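Local coordinates for BH0493 protein (Bacillus halodurans C-125, PDB 2QEE), which probably acts as a zinc-dependent enzyme of the amidohydrolase superfamily, its metal held in a distorted alpha/beta barrel, at residues G201-V206 with R243-P248; D174-E179 with K207-D212; V224-T229 with S236-I241; F257-G262 with D284-L289. All coordinates share one frame; numbering follows the deposited sequence.

Contact 1 of 4, residues G201-V206 with R243-P248; sequences GSIQEV and RDCLLP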
loop_
_atom_site.group_PDB
_atom_site.type_symbol
_atom_site.label_atom_id
_atom_site.label_comp_id
_atom_site.label_asym_id
_atom_site.label_seq_id
_atom_site.Cartn_x
_atom_site.Cartn_y
_atom_site.Cartn_z
ATOM N N GLY C 201 25.832 35.433 16.795
ATOM C CA GLY C 201 26.931 34.765 17.444
ATOM C C GLY C 201 26.649 33.289 17.565
ATOM O O GLY C 201 27.545 32.453 17.386
ATOM N N SER C 202 25.405 32.956 17.922
ATOM C CA SER C 202 25.041 31.557 18.047
ATOM C C SER C 202 25.066 30.876 16.667
ATOM O O SER C 202 25.606 29.759 16.544
ATOM C CB SER C 202 23.690 31.392 18.735
ATOM O OG SER C 202 23.830 31.461 20.158
ATOM N N ILE C 203 24.495 31.553 15.670
ATOM C CA ILE C 203 24.534 31.116 14.253
ATOM C C ILE C 203 25.959 30.835 13.777
ATOM O O ILE C 203 26.268 29.758 13.235
ATOM C CB ILE C 203 23.836 32.122 13.319
ATOM C CG1 ILE C 203 22.331 32.186 13.648
ATOM C CG2 ILE C 203 24.108 31.775 11.809
ATOM C CD1 ILE C 203 21.573 33.305 13.019
ATOM N N GLN C 204 26.858 31.782 14.025
ATOM C CA GLN C 204 28.248 31.605 13.613
ATOM C C GLN C 204 28.984 30.465 14.285
ATOM O O GLN C 204 29.766 29.763 13.634
ATOM C CB GLN C 204 29.024 32.922 13.822
ATOM C CG GLN C 204 28.582 33.959 12.848
ATOM C CD GLN C 204 28.457 33.381 11.465
ATOM O OE1 GLN C 204 29.332 32.619 11.020
ATOM N NE2 GLN C 204 27.354 33.702 10.773
ATOM N N GLU C 205 28.769 30.278 15.581
ATOM C CA GLU C 205 29.472 29.259 16.302
ATOM C C GLU C 205 28.946 27.890 15.936
ATOM O O GLU C 205 29.710 26.919 15.916
ATOM C CB GLU C 205 29.434 29.489 17.800
ATOM C CG GLU C 205 30.394 30.623 18.215
ATOM C CD GLU C 205 31.851 30.273 17.917
ATOM O OE1 GLU C 205 32.488 29.728 18.828
ATOM O OE2 GLU C 205 32.321 30.472 16.763
ATOM N N VAL C 206 27.656 27.799 15.629
ATOM C CA VAL C 206 27.159 26.484 15.182
ATOM C C VAL C 206 27.707 26.142 13.767
ATOM O O VAL C 206 28.132 24.998 13.525
ATOM C CB VAL C 206 25.607 26.368 15.296
ATOM C CG1 VAL C 206 25.086 25.082 14.582
ATOM C CG2 VAL C 206 25.204 26.310 16.767
ATOM N N ARG C 243 17.890 26.074 8.806
ATOM C CA ARG C 243 17.777 27.312 8.000
ATOM C C ARG C 243 19.054 28.152 8.061
ATOM O O ARG C 243 19.637 28.512 7.027
ATOM C CB ARG C 243 16.602 28.183 8.465
ATOM C CG ARG C 243 16.326 29.414 7.605
ATOM C CD ARG C 243 15.415 30.438 8.314
ATOM N NE ARG C 243 15.911 30.808 9.644
ATOM C CZ ARG C 243 15.142 31.161 10.689
ATOM N NH1 ARG C 243 13.834 31.205 10.582
ATOM N NH2 ARG C 243 15.702 31.456 11.857
ATOM N N ASP C 244 19.498 28.438 9.277
ATOM C CA ASP C 244 20.562 29.429 9.470
ATOM C C ASP C 244 21.969 28.871 9.364
ATOM O O ASP C 244 22.901 29.637 9.098
ATOM C CB ASP C 244 20.428 30.129 10.833
ATOM C CG ASP C 244 19.202 30.997 10.946
ATOM O OD1 ASP C 244 18.614 31.391 9.914
ATOM O OD2 ASP C 244 18.826 31.277 12.121
ATOM N N CYS C 245 22.152 27.567 9.589
ATOM C CA CYS C 245 23.480 26.995 9.709
ATOM C C CYS C 245 23.719 25.885 8.696
ATOM O O CYS C 245 24.675 25.911 7.920
ATOM C CB CYS C 245 23.745 26.469 11.129
ATOM S SG CYS C 245 23.392 27.699 12.465
ATOM N N LEU C 246 22.866 24.873 8.733
ATOM C CA LEU C 246 23.197 23.628 8.036
ATOM C C LEU C 246 23.105 23.849 6.529
ATOM O O LEU C 246 24.012 23.449 5.823
ATOM C CB LEU C 246 22.245 22.493 8.489
ATOM C CG LEU C 246 22.642 21.135 7.930
ATOM C CD1 LEU C 246 22.307 20.079 8.944
ATOM C CD2 LEU C 246 21.947 20.891 6.553
ATOM N N LEU C 247 22.001 24.427 6.052
ATOM C CA LEU C 247 21.778 24.555 4.602
ATOM C C LEU C 247 22.856 25.452 3.985
ATOM O O LEU C 247 23.477 25.059 2.984
ATOM C CB LEU C 247 20.367 25.062 4.296
ATOM C CG LEU C 247 19.263 24.018 4.581
ATOM C CD1 LEU C 247 17.896 24.602 4.303
ATOM C CD2 LEU C 247 19.493 22.725 3.769
ATOM N N PRO C 248 23.124 26.646 4.606
ATOM C CA PRO C 248 24.227 27.466 4.016
ATOM C C PRO C 248 25.591 26.757 3.979
ATOM O O PRO C 248 26.278 26.823 2.956
ATOM C CB PRO C 248 24.321 28.680 4.954
ATOM C CG PRO C 248 22.974 28.743 5.658
ATOM C CD PRO C 248 22.481 27.323 5.755
#
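I203 meets D244 and C245, and V206, one helical turn on, meets C245, through methyl groups laid against polarisable atoms. Among the apolar touches, V206 CG1 lies 3.8 Å from C245 SG, and I203 CG2 approaches the same sulfur from the turn before at 4.2 Å. The thiol is thus bracketed by two branched side chains, and it also comes within 3.6 Å of I203 O. With its CG1 anti to the carbonyl carbon (chi1 -65°), I203 sends CD1 onto the carboxylate of D244, 3.5 Å from OD2, in a van der Waals contact between methyl and oxygen.

The ionic part lies within 243-248. R243 grips the neighbouring D244 side-on: NE reaches OD1 at 2.8 Å from well above the carboxylate plane, while NH2 meets OD2 on its syn side at 3.1 Å in an almost straight bond. W198 NE1 also donates to OD2, so the buttressed carboxylate is fixed in position beside I203. Were D244 replaced by an alanine, the R243 guanidinium and the W198 N-H would probably lose this acceptor and I203 CD1 its neighbour.

The two helix segments run roughly parallel, crossing at -28° with axes 9.0 Å apart. Helix 200-217 here packs beside helix 237-253, whose turn at 243-246 is of the wider pi type; W198 covers I203 and C245, while helices 174-178 and 180-189 close over V206.

Contact 2 of 4, residues D174-E179 with K207-D212; sequences DPLLNE and KRFLTD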
loop_
_atom_site.group_PDB
_atom_site.type_symbol
_atom_site.label_atom_id
_atom_site.label_comp_id
_atom_site.label_asym_id
_atom_site.label_seq_id
_atom_site.Cartn_x
_atom_site.Cartn_y
_atom_site.Cartn_z
ATOM N N ASP C 174 22.011 14.250 14.652
ATOM C CA ASP C 174 20.782 14.140 15.455
ATOM C C ASP C 174 20.869 14.973 16.780
ATOM O O ASP C 174 19.967 15.757 17.059
ATOM C CB ASP C 174 20.434 12.674 15.736
ATOM C CG ASP C 174 20.073 11.931 14.440
ATOM O OD1 ASP C 174 20.671 12.235 13.424
ATOM O OD2 ASP C 174 19.186 11.088 14.441
ATOM N N PRO C 175 21.954 14.803 17.557
ATOM C CA PRO C 175 21.995 15.480 18.873
ATOM C C PRO C 175 21.954 16.977 18.728
ATOM O O PRO C 175 21.307 17.669 19.557
ATOM C CB PRO C 175 23.330 15.012 19.461
ATOM C CG PRO C 175 23.553 13.611 18.805
ATOM C CD PRO C 175 23.143 13.945 17.358
ATOM N N LEU C 176 22.619 17.498 17.706
ATOM C CA LEU C 176 22.564 18.918 17.405
ATOM C C LEU C 176 21.213 19.431 16.923
ATOM O O LEU C 176 20.717 20.435 17.403
ATOM C CB LEU C 176 23.660 19.320 16.427
ATOM C CG LEU C 176 23.650 20.767 15.944
ATOM C CD1 LEU C 176 24.196 21.641 17.123
ATOM C CD2 LEU C 176 24.556 20.977 14.705
ATOM N N LEU C 177 20.630 18.760 15.940
ATOM C CA LEU C 177 19.369 19.260 15.416
ATOM C C LEU C 177 18.167 18.954 16.306
ATOM O O LEU C 177 17.269 19.776 16.370
ATOM C CB LEU C 177 19.106 18.683 13.997
ATOM C CG LEU C 177 19.816 19.366 12.828
ATOM C CD1 LEU C 177 21.226 19.640 13.149
ATOM C CD2 LEU C 177 19.765 18.475 11.589
ATOM N N ASN C 178 18.153 17.766 16.922
ATOM C CA ASN C 178 16.974 17.232 17.620
ATOM C C ASN C 178 17.028 17.469 19.123
ATOM O O ASN C 178 15.990 17.406 19.780
ATOM C CB ASN C 178 16.839 15.727 17.404
ATOM C CG ASN C 178 16.533 15.389 15.948
ATOM O OD1 ASN C 178 16.164 16.282 15.179
ATOM N ND2 ASN C 178 16.777 14.127 15.561
ATOM N N GLU C 179 18.223 17.694 19.658
ATOM C CA GLU C 179 18.389 17.836 21.129
ATOM C C GLU C 179 19.215 19.067 21.492
ATOM O O GLU C 179 20.026 19.021 22.452
ATOM C CB GLU C 179 19.033 16.577 21.686
ATOM C CG GLU C 179 18.112 15.379 21.608
ATOM C CD GLU C 179 18.818 14.126 21.980
ATOM O OE1 GLU C 179 18.494 13.584 23.066
ATOM O OE2 GLU C 179 19.704 13.695 21.208
ATOM N N LYS C 207 27.699 27.103 12.840
ATOM C CA LYS C 207 28.408 26.918 11.549
ATOM C C LYS C 207 29.867 26.519 11.719
ATOM O O LYS C 207 30.380 25.674 10.974
ATOM C CB LYS C 207 28.333 28.166 10.703
ATOM C CG LYS C 207 26.947 28.479 10.168
ATOM C CD LYS C 207 26.898 29.828 9.503
ATOM C CE LYS C 207 27.077 29.705 8.047
ATOM N NZ LYS C 207 26.567 30.936 7.379
ATOM N N ARG C 208 30.546 27.091 12.708
ATOM C CA ARG C 208 31.935 26.715 12.907
ATOM C C ARG C 208 32.068 25.280 13.422
ATOM O O ARG C 208 33.019 24.561 13.056
ATOM C CB ARG C 208 32.685 27.750 13.789
ATOM C CG ARG C 208 34.184 27.465 13.879
ATOM C CD ARG C 208 34.921 28.590 14.616
ATOM N NE ARG C 208 34.529 28.672 16.024
ATOM C CZ ARG C 208 35.003 27.888 16.977
ATOM N NH1 ARG C 208 35.924 26.980 16.695
ATOM N NH2 ARG C 208 34.593 28.032 18.230
ATOM N N PHE C 209 31.108 24.838 14.238
ATOM C CA PHE C 209 31.081 23.471 14.699
ATOM C C PHE C 209 30.969 22.548 13.446
ATOM O O PHE C 209 31.759 21.604 13.265
ATOM C CB PHE C 209 29.922 23.237 15.686
ATOM C CG PHE C 209 29.759 21.804 16.087
ATOM C CD1 PHE C 209 30.548 21.250 17.070
ATOM C CD2 PHE C 209 28.805 20.977 15.443
ATOM C CE1 PHE C 209 30.440 19.917 17.453
ATOM C CE2 PHE C 209 28.660 19.621 15.817
ATOM C CZ PHE C 209 29.497 19.072 16.821
ATOM N N LEU C 210 29.998 22.841 12.585
ATOM C CA LEU C 210 29.844 22.016 11.374
ATOM C C LEU C 210 31.116 22.043 10.499
ATOM O O LEU C 210 31.595 20.970 10.064
ATOM C CB LEU C 210 28.641 22.466 10.565
ATOM C CG LEU C 210 27.311 22.299 11.300
ATOM C CD1 LEU C 210 26.199 22.997 10.469
ATOM C CD2 LEU C 210 26.978 20.831 11.637
ATOM N N THR C 211 31.673 23.244 10.281
ATOM C CA THR C 211 32.805 23.381 9.385
ATOM C C THR C 211 34.020 22.614 9.934
ATOM O O THR C 211 34.801 22.010 9.166
ATOM C CB THR C 211 33.162 24.887 9.177
ATOM O OG1 THR C 211 32.050 25.531 8.542
ATOM C CG2 THR C 211 34.395 25.012 8.275
ATOM N N ASP C 212 34.198 22.633 11.257
ATOM C CA ASP C 212 35.338 21.955 11.880
ATOM C C ASP C 212 35.214 20.465 11.703
ATOM O O ASP C 212 36.205 19.760 11.476
ATOM C CB ASP C 212 35.433 22.234 13.403
ATOM C CG ASP C 212 35.992 23.638 13.739
ATOM O OD1 ASP C 212 36.467 24.355 12.837
ATOM O OD2 ASP C 212 35.926 24.020 14.924
#
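The F209 ring receives the CD2 methyl of L176 at a slant, the methyl lying 4.3 Å from the ring's own CD2 atom. Three further rings meet it: Y192 packs with it edge-to-face, W213 meets it with planes at about 60° and F149 at about 40°. L187, from helix 180-189, touches both F209 and L176.

The same methyl of L176 also meets L210, CD2 to CD2 at 3.9 Å, the two leucines lying at a slant to each other. A single methyl branch of L176 therefore abuts two successive residues of helix 200-217. CG anti to the backbone N (chi1 176°) extends the leucine straight out of its short helix toward that pair, and L210 turns its own end back to meet it. All three residues are buried, and the contact across the segments is wholly apolar.

Polar groups stay on other faces of helix 200-217. T211 OG1 donates to K207 O at 3.0 Å from above the carbonyl plane, and this oxygen also accepts T211 N. R208 NH1 and D212 OD2 form a salt bridge of 3.4 Å, with Y192 OH as a further partner of OD2.

Helix 174-178 directly follows strand 171-172, and helix 200-217 leads into strand 222-226, which pairs in parallel with strand 171-172: the contact joins the first and last helices of the long connection in a beta-alpha-beta crossover, the building unit of the alpha/beta barrel expected for amidohydrolases.

Contact 3 of 4, residues V224-T229 with S236-I241; sequences VSLPPT and SNRGRI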
loop_
_atom_site.group_PDB
_atom_site.type_symbol
_atom_site.label_atom_id
_atom_site.label_comp_id
_atom_site.label_asym_id
_atom_site.label_seq_id
_atom_site.Cartn_x
_atom_site.Cartn_y
_atom_site.Cartn_z
ATOM N N VAL C 224 20.527 13.316 9.307
ATOM C CA VAL C 224 19.701 13.370 10.535
ATOM C C VAL C 224 18.521 12.428 10.342
ATOM O O VAL C 224 18.133 12.190 9.183
ATOM C CB VAL C 224 19.247 14.800 10.818
ATOM C CG1 VAL C 224 18.273 15.352 9.711
ATOM C CG2 VAL C 224 18.591 14.893 12.219
ATOM N N SER C 225 18.055 11.845 11.448
ATOM C CA SER C 225 16.794 11.104 11.462
ATOM C C SER C 225 15.745 11.957 12.140
ATOM O O SER C 225 16.032 12.678 13.145
ATOM C CB SER C 225 16.919 9.739 12.136
ATOM O OG SER C 225 17.170 9.849 13.527
ATOM N N LEU C 226 14.528 11.866 11.623
ATOM C CA LEU C 226 13.495 12.857 11.915
ATOM C C LEU C 226 12.147 12.168 12.135
ATOM O O LEU C 226 11.903 11.079 11.591
ATOM C CB LEU C 226 13.385 13.827 10.764
ATOM C CG LEU C 226 14.625 14.627 10.403
ATOM C CD1 LEU C 226 14.309 15.243 9.067
ATOM C CD2 LEU C 226 14.781 15.736 11.500
ATOM N N PRO C 227 11.314 12.741 13.006
ATOM C CA PRO C 227 10.039 12.128 13.433
ATOM C C PRO C 227 8.970 12.271 12.373
ATOM O O PRO C 227 9.111 13.082 11.471
ATOM C CB PRO C 227 9.655 12.984 14.689
ATOM C CG PRO C 227 10.238 14.315 14.416
ATOM C CD PRO C 227 11.602 13.993 13.756
ATOM N N PRO C 228 7.844 11.535 12.514
ATOM C CA PRO C 228 6.730 11.655 11.568
ATOM C C PRO C 228 6.139 13.064 11.497
ATOM O O PRO C 228 5.555 13.440 10.469
ATOM C CB PRO C 228 5.659 10.702 12.161
ATOM C CG PRO C 228 6.511 9.703 12.996
ATOM C CD PRO C 228 7.647 10.498 13.555
ATOM N N THR C 229 6.319 13.821 12.581
ATOM C CA THR C 229 5.823 15.191 12.675
ATOM C C THR C 229 6.757 16.231 12.034
ATOM O O THR C 229 6.470 17.423 12.078
ATOM C CB THR C 229 5.644 15.561 14.181
ATOM O OG1 THR C 229 6.834 15.213 14.907
ATOM C CG2 THR C 229 4.478 14.762 14.766
ATOM N N SER C 236 11.740 26.551 15.716
ATOM C CA SER C 236 12.202 25.618 16.726
ATOM C C SER C 236 13.731 25.619 16.644
ATOM O O SER C 236 14.279 26.134 15.694
ATOM C CB SER C 236 11.699 24.205 16.409
ATOM O OG SER C 236 12.241 23.764 15.131
ATOM N N ASN C 237 14.425 25.064 17.610
ATOM C CA ASN C 237 15.880 24.957 17.431
ATOM C C ASN C 237 16.239 24.209 16.137
ATOM O O ASN C 237 17.168 24.574 15.454
ATOM C CB ASN C 237 16.510 24.222 18.591
ATOM C CG ASN C 237 16.354 24.984 19.917
ATOM O OD1 ASN C 237 16.328 26.194 19.921
ATOM N ND2 ASN C 237 16.235 24.260 21.005
ATOM N N ARG C 238 15.463 23.187 15.787
ATOM C CA ARG C 238 15.816 22.387 14.573
ATOM C C ARG C 238 15.663 23.196 13.307
ATOM O O ARG C 238 16.544 23.165 12.426
ATOM C CB ARG C 238 14.984 21.082 14.530
ATOM C CG ARG C 238 15.357 20.237 13.269
ATOM C CD ARG C 238 14.828 18.800 13.455
ATOM N NE ARG C 238 13.367 18.804 13.461
ATOM C CZ ARG C 238 12.657 17.953 14.190
ATOM N NH1 ARG C 238 11.330 18.002 14.168
ATOM N NH2 ARG C 238 13.290 17.056 14.971
ATOM N N GLY C 239 14.533 23.897 13.215
ATOM C CA GLY C 239 14.147 24.684 12.032
ATOM C C GLY C 239 15.173 25.797 11.897
ATOM O O GLY C 239 15.585 26.143 10.775
ATOM N N ARG C 240 15.584 26.379 13.028
ATOM C CA ARG C 240 16.566 27.492 12.953
ATOM C C ARG C 240 17.963 27.038 12.572
ATOM O O ARG C 240 18.627 27.702 11.735
ATOM C CB ARG C 240 16.608 28.339 14.226
ATOM C CG ARG C 240 15.325 29.104 14.396
ATOM C CD ARG C 240 15.374 30.096 15.568
ATOM N NE ARG C 240 15.336 29.356 16.812
ATOM C CZ ARG C 240 14.227 29.122 17.517
ATOM N NH1 ARG C 240 13.040 29.600 17.141
ATOM N NH2 ARG C 240 14.323 28.396 18.607
ATOM N N ILE C 241 18.408 25.928 13.164
ATOM C CA ILE C 241 19.721 25.366 12.860
ATOM C C ILE C 241 19.787 24.951 11.376
ATOM O O ILE C 241 20.745 25.276 10.673
ATOM C CB ILE C 241 20.082 24.214 13.760
ATOM C CG1 ILE C 241 20.240 24.698 15.234
ATOM C CG2 ILE C 241 21.403 23.556 13.276
ATOM C CD1 ILE C 241 20.363 23.523 16.277
HETATM O O HOH W 1 9.074 19.305 13.104
HETATM O O HOH W 2 8.252 17.550 15.082
#
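In the beta-alpha-beta unit formed by strand 222-226, helix 237-253 and strand 257-264, R238 reaches back from the first helical turn to L226 and P227, where the strand gives way to its following loop. The CD2 methyl of L226 sits over one face of the guanidinium and lies 3.6 Å from R238 CD. P227 meets the group obliquely on the same side as L226, its CD 3.7 Å from R238 NH2. The fully extended start of the chain (chi1 -180°) carries the arginine away from the helix, and a bend at chi3 turns its head toward the loop.

At the guanidinium edge, NH1 gives a 2.8 Å bond to a water that donates a weak bond to T229 O, and a weaker one to a second water, which is 2.7 Å from T229 OG1. NH2 pairs with N178 OD1. A methionine in its place would probably leave N178 OD1 and the two waters without these donors and L226 without the guanidinium face it covers.

S236 is the N-cap of helix 237-253, its OG accepting G239 N at 3.0 Å. Such a loop, leaving the C-terminal end of a parallel strand for the next helix, is characteristic of alpha/beta barrels, in which that end carries the active site.

Contact 4 of 4, residues F257-G262 with D284-L289; sequences FAMMIG and DGVEHL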
loop_
_atom_site.group_PDB
_atom_site.type_symbol
_atom_site.label_atom_id
_atom_site.label_comp_id
_atom_site.label_asym_id
_atom_site.label_seq_id
_atom_site.Cartn_x
_atom_site.Cartn_y
_atom_site.Cartn_z
ATOM N N PHE C 257 22.440 16.973 2.190
ATOM C CA PHE C 257 21.820 16.757 3.495
ATOM C C PHE C 257 20.931 15.499 3.406
ATOM O O PHE C 257 19.995 15.477 2.586
ATOM C CB PHE C 257 20.960 17.953 3.758
ATOM C CG PHE C 257 20.298 17.958 5.118
ATOM C CD1 PHE C 257 20.834 17.262 6.185
ATOM C CD2 PHE C 257 19.132 18.692 5.294
ATOM C CE1 PHE C 257 20.178 17.316 7.439
ATOM C CE2 PHE C 257 18.492 18.743 6.549
ATOM C CZ PHE C 257 19.026 18.024 7.592
ATOM N N ALA C 258 21.234 14.503 4.213
ATOM C CA ALA C 258 20.468 13.262 4.185
ATOM C C ALA C 258 19.435 13.335 5.289
ATOM O O ALA C 258 19.793 13.490 6.479
ATOM C CB ALA C 258 21.356 12.059 4.389
ATOM N N MET C 259 18.183 13.094 4.936
ATOM C CA MET C 259 17.112 13.119 5.917
ATOM C C MET C 259 16.442 11.747 5.922
ATOM O O MET C 259 15.993 11.298 4.884
ATOM C CB MET C 259 16.082 14.167 5.557
ATOM C CG MET C 259 16.647 15.590 5.438
ATOM S SD MET C 259 15.410 16.858 5.163
ATOM C CE MET C 259 15.026 16.596 3.473
ATOM N N MET C 260 16.424 11.109 7.077
ATOM C CA MET C 260 15.793 9.805 7.244
ATOM C C MET C 260 14.550 10.044 8.098
ATOM O O MET C 260 14.682 10.269 9.295
ATOM C CB MET C 260 16.800 8.865 7.897
ATOM C CG MET C 260 18.092 8.828 7.027
ATOM S SD MET C 260 19.283 7.596 7.558
ATOM C CE MET C 260 18.971 7.321 9.277
ATOM N N ILE C 261 13.365 10.024 7.468
ATOM C CA ILE C 261 12.210 10.618 8.092
ATOM C C ILE C 261 11.196 9.515 8.478
ATOM O O ILE C 261 10.901 8.640 7.670
ATOM C CB ILE C 261 11.541 11.593 7.122
ATOM C CG1 ILE C 261 12.469 12.802 6.824
ATOM C CG2 ILE C 261 10.182 12.087 7.722
ATOM C CD1 ILE C 261 12.081 13.591 5.533
ATOM N N GLY C 262 10.645 9.581 9.695
ATOM C CA GLY C 262 9.472 8.737 10.021
ATOM C C GLY C 262 9.632 7.899 11.285
ATOM O O GLY C 262 8.697 7.176 11.657
ATOM N N ASP C 284 5.169 17.979 3.085
ATOM C CA ASP C 284 5.302 19.432 2.904
ATOM C C ASP C 284 6.710 19.978 3.165
ATOM O O ASP C 284 7.197 20.872 2.410
ATOM C CB ASP C 284 4.294 20.159 3.815
ATOM C CG ASP C 284 2.838 20.031 3.345
ATOM O OD1 ASP C 284 2.563 19.323 2.348
ATOM O OD2 ASP C 284 1.955 20.632 4.016
ATOM N N GLY C 285 7.352 19.509 4.235
ATOM C CA GLY C 285 8.654 20.102 4.636
ATOM C C GLY C 285 9.689 19.748 3.602
ATOM O O GLY C 285 10.603 20.554 3.302
ATOM N N VAL C 286 9.633 18.495 3.145
ATOM C CA VAL C 286 10.608 18.006 2.138
ATOM C C VAL C 286 10.401 18.764 0.827
ATOM O O VAL C 286 11.375 19.211 0.199
ATOM C CB VAL C 286 10.497 16.477 1.865
ATOM C CG1 VAL C 286 11.580 16.062 0.865
ATOM C CG2 VAL C 286 10.584 15.679 3.209
ATOM N N GLU C 287 9.137 18.894 0.413
ATOM C CA GLU C 287 8.761 19.682 -0.755
ATOM C C GLU C 287 9.311 21.111 -0.679
ATOM O O GLU C 287 9.934 21.624 -1.631
ATOM C CB GLU C 287 7.221 19.690 -0.870
ATOM C CG GLU C 287 6.740 20.405 -2.121
ATOM C CD GLU C 287 5.286 20.819 -2.014
ATOM O OE1 GLU C 287 4.482 20.018 -1.484
ATOM O OE2 GLU C 287 4.931 21.916 -2.490
ATOM N N HIS C 288 9.074 21.750 0.453
ATOM C CA HIS C 288 9.567 23.118 0.653
ATOM C C HIS C 288 11.096 23.215 0.534
ATOM O O HIS C 288 11.645 24.082 -0.184
ATOM C CB HIS C 288 9.084 23.623 2.028
ATOM C CG HIS C 288 9.578 24.994 2.345
ATOM N ND1 HIS C 288 8.787 26.120 2.206
ATOM C CD2 HIS C 288 10.809 25.434 2.714
ATOM C CE1 HIS C 288 9.512 27.190 2.490
ATOM N NE2 HIS C 288 10.726 26.801 2.838
ATOM N N LEU C 289 11.790 22.311 1.211
ATOM C CA LEU C 289 13.247 22.281 1.188
ATOM C C LEU C 289 13.727 22.151 -0.252
ATOM O O LEU C 289 14.579 22.914 -0.681
ATOM C CB LEU C 289 13.761 21.143 2.064
ATOM C CG LEU C 289 13.783 21.444 3.586
ATOM C CD1 LEU C 289 14.025 20.176 4.418
ATOM C CD2 LEU C 289 14.892 22.504 3.892
#
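M259 and I261, two residues apart on strand 257-264, point at V286 and L289 of helix 284-292, and everything that passes between the segments is dispersion contact. The thioether carries one half: M259 SD lies 3.7 Å from L289 CD1, and its terminal CE lies 3.8 Å from that same methyl. CE comes more loosely to V286 CG1, at 4.4 Å. A bend at the last torsion (chi3 -75°) turns the methionine's end across L289, the side chains meeting at an angle.

The other half pairs branched residues. The I261 and V286 side chains run alongside in opposite senses, CD1 of I261 3.5 Å from CG2 of V286, closer than carbon atoms usually pack, so this is the tight spot of the interface.

Within the strand, M259 CG rests over one face of the F257 ring, displaced toward its rim. L226 of strand 222-226 touches both M259 and I261, while V300 and M302 of strand 298-302 touch M259 and I261 respectively. The helix segment runs nearly antiparallel to the strand, at 167°, with axes 11.8 Å apart, as expected when a helix returns the chain between the parallel strands 257-264 and 298-302.

Polar chemistry is kept to the far side of the helix, where E287 forms salt bridges with R291 and with K264 of a second subunit. The helix thus has two characters: charge on one side reaches both R291 and the second subunit, whereas the buried side meeting the sheet relies on shape and exclusion of water, with no directional bond between 257-262 and 284-289 to set their alignment.

The four contacts touch one another in the strand-helix units around strands 222-226 and 257-264. Contacts 1 and 2 share helix 200-217, their centres about 9 Å apart, and L246 packs on both L177 and L210. Along helix 237-253, a probable hydrogen bond from L246 N to I241 O (2.9 Å) links contacts 1 and 3. Another, N178 ND2 to S225 O at 2.9 Å, ties contact 2 to contact 3. Contacts 3 and 4 use neighbouring strands, joined by a third, G262 N to L226 O at 2.7 Å. There the side chains of L226 and M259 lie about 13 and 12 Å from the zinc held by H28, H30 and D357, outside its coordination shell.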